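Local coordinates for Alr4995 protein (Nostoc sp., PDB 6LRF) that acts as a bifunctional enzyme, an arginine dihydrolase that is also an ornithine cyclodeaminase, at residues B[230-235]-B[247-252]. Residues are numbered along the deposited sequence; the frame is centred on the assembly and turned at random.
Sequences NKASDA and VLETPL
Two side-chain-to-backbone hydrogen bonds, each segment supplying one side-chain acceptor, join residues 230-232, in the loop before helix 234-242, to the end of strand 246-249 and the turn after it. They lie within a beta-alpha-beta unit of the domain related to dimethylarginine dimethylhydrolases, where the chain leaves one parallel strand for the crossover helix and later leaves the next.

Glu249 reaches across with its chain extended beyond CG, and its OE2 accepts the backbone N of Ala232 at 2.8 Å. The bond is almost straight (175° at the hydrogen) and uses the anti lone pair. A long acidic side chain suits this place because it can meet a loop N-H where strand pairing has ended. The small CB of Ala232 rests 3.8 Å from the same OE2.

Asn230 answers with an acceptor from the other segment. The first torsion, 177°, sets its CG opposite the backbone N and beside the carbonyl carbon, which carries OD1 to within 3.1 Å of Leu252 N, whose N-H it accepts. This donor is tilted 33° from the carbonyl plane. An amide is apt here, since its ND2 is used as well, donating to Asn215 O, which fixes the rotation of the buried group. Nearby, a CA-H...O contact runs from Asn230 CA to Thr250 O (3.5 Å). Lys231 lies at the exposed border, its NZ 4.3 Å from Pro251 CB.

Beyond the loop, Ser233 caps helix 234-242 through its OG and Leu236 N. That helix packs against Val247, strand 226-229 runs parallel beside strand 246-249, and helix 253-256 borders Asn230 and Lys231.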
loop_
_atom_site.group_PDB
_atom_site.type_symbol
_atom_site.label_atom_id
_atom_site.label_comp_id
_atom_site.label_asym_id
_atom_site.label_seq_id
_atom_site.Cartn_x
_atom_site.Cartn_y
_atom_site.Cartn_z
ATOM N N ASN B 230 10.481 29.076 37.237
ATOM C CA ASN B 230 10.779 29.878 36.062
ATOM C C ASN B 230 9.551 30.619 35.523
ATOM O O ASN B 230 9.477 31.848 35.606
ATOM C CB ASN B 230 11.374 28.999 34.965
ATOM C CG ASN B 230 11.648 29.771 33.690
ATOM O OD1 ASN B 230 12.113 30.912 33.727
ATOM N ND2 ASN B 230 11.336 29.162 32.552
ATOM N N LYS B 231 8.598 29.868 34.974
ATOM C CA LYS B 231 7.433 30.446 34.299
ATOM C C LYS B 231 6.257 29.484 34.343
ATOM O O LYS B 231 6.388 28.331 33.924
ATOM C CB LYS B 231 7.768 30.796 32.837
ATOM C CG LYS B 231 7.518 32.252 32.453
ATOM C CD LYS B 231 8.513 32.734 31.384
ATOM C CE LYS B 231 9.842 33.171 32.027
ATOM N NZ LYS B 231 10.850 33.720 31.077
ATOM N N ALA B 232 5.116 29.954 34.844
ATOM C CA ALA B 232 3.918 29.118 34.955
ATOM C C ALA B 232 2.774 29.617 34.067
ATOM O O ALA B 232 2.599 30.819 33.886
ATOM C CB ALA B 232 3.454 29.047 36.415
ATOM N N SER B 233 1.998 28.685 33.520
ATOM C CA SER B 233 0.790 29.019 32.769
ATOM C C SER B 233 -0.316 29.533 33.695
ATOM O O SER B 233 -0.260 29.328 34.913
ATOM C CB SER B 233 0.283 27.796 32.008
ATOM O OG SER B 233 -0.335 26.882 32.902
ATOM N N ASP B 234 -1.331 30.178 33.115
ATOM C CA ASP B 234 -2.495 30.629 33.884
ATOM C C ASP B 234 -3.228 29.454 34.523
ATOM O O ASP B 234 -3.618 29.512 35.691
ATOM C CB ASP B 234 -3.466 31.418 33.000
ATOM C CG ASP B 234 -2.969 32.812 32.686
ATOM O OD1 ASP B 234 -2.099 33.314 33.432
ATOM O OD2 ASP B 234 -3.453 33.409 31.698
ATOM N N ALA B 235 -3.418 28.398 33.738
ATOM C CA ALA B 235 -4.000 27.159 34.235
ATOM C C ALA B 235 -3.219 26.644 35.437
ATOM O O ALA B 235 -3.791 26.389 36.503
ATOM C CB ALA B 235 -4.027 26.115 33.138
ATOM N N VAL B 247 2.359 31.209 44.183
ATOM C CA VAL B 247 3.310 31.032 43.095
ATOM C C VAL B 247 4.167 32.262 42.827
ATOM O O VAL B 247 3.664 33.296 42.396
ATOM C CB VAL B 247 2.598 30.658 41.789
ATOM C CG1 VAL B 247 3.598 30.616 40.640
ATOM C CG2 VAL B 247 1.866 29.321 41.945
ATOM N N LEU B 248 5.466 32.131 43.079
ATOM C CA LEU B 248 6.450 33.158 42.739
ATOM C C LEU B 248 7.203 32.763 41.474
ATOM O O LEU B 248 7.780 31.676 41.400
ATOM C CB LEU B 248 7.445 33.361 43.887
ATOM C CG LEU B 248 7.144 34.304 45.057
ATOM C CD1 LEU B 248 5.716 34.190 45.539
ATOM C CD2 LEU B 248 8.098 34.033 46.203
ATOM N N GLU B 249 7.200 33.630 40.474
ATOM C CA GLU B 249 7.993 33.384 39.277
ATOM C C GLU B 249 9.265 34.222 39.323
ATOM O O GLU B 249 9.379 35.145 40.126
ATOM C CB GLU B 249 7.186 33.690 38.012
ATOM C CG GLU B 249 5.948 32.819 37.849
ATOM C CD GLU B 249 5.025 33.294 36.734
ATOM O OE1 GLU B 249 4.453 34.400 36.862
ATOM O OE2 GLU B 249 4.865 32.561 35.733
ATOM N N THR B 250 10.226 33.868 38.476
ATOM C CA THR B 250 11.457 34.637 38.288
ATOM C C THR B 250 12.167 34.058 37.069
ATOM O O THR B 250 12.402 32.848 36.997
ATOM C CB THR B 250 12.402 34.617 39.542
ATOM O OG1 THR B 250 13.657 35.241 39.221
ATOM C CG2 THR B 250 12.656 33.187 40.048
ATOM N N PRO B 251 12.489 34.916 36.092
ATOM C CA PRO B 251 13.105 34.422 34.858
ATOM C C PRO B 251 14.441 33.740 35.133
ATOM O O PRO B 251 15.260 34.287 35.882
ATOM C CB PRO B 251 13.290 35.694 34.019
ATOM C CG PRO B 251 13.348 36.794 35.005
ATOM C CD PRO B 251 12.422 36.387 36.126
ATOM N N LEU B 252 14.630 32.554 34.548
ATOM C CA LEU B 252 15.860 31.775 34.688
ATOM C C LEU B 252 16.248 31.184 33.341
ATOM O O LEU B 252 16.850 30.111 33.273
ATOM C CB LEU B 252 15.690 30.652 35.720
ATOM C CG LEU B 252 15.514 31.046 37.186
ATOM C CD1 LEU B 252 14.848 29.920 37.963
ATOM C CD2 LEU B 252 16.856 31.410 37.816
#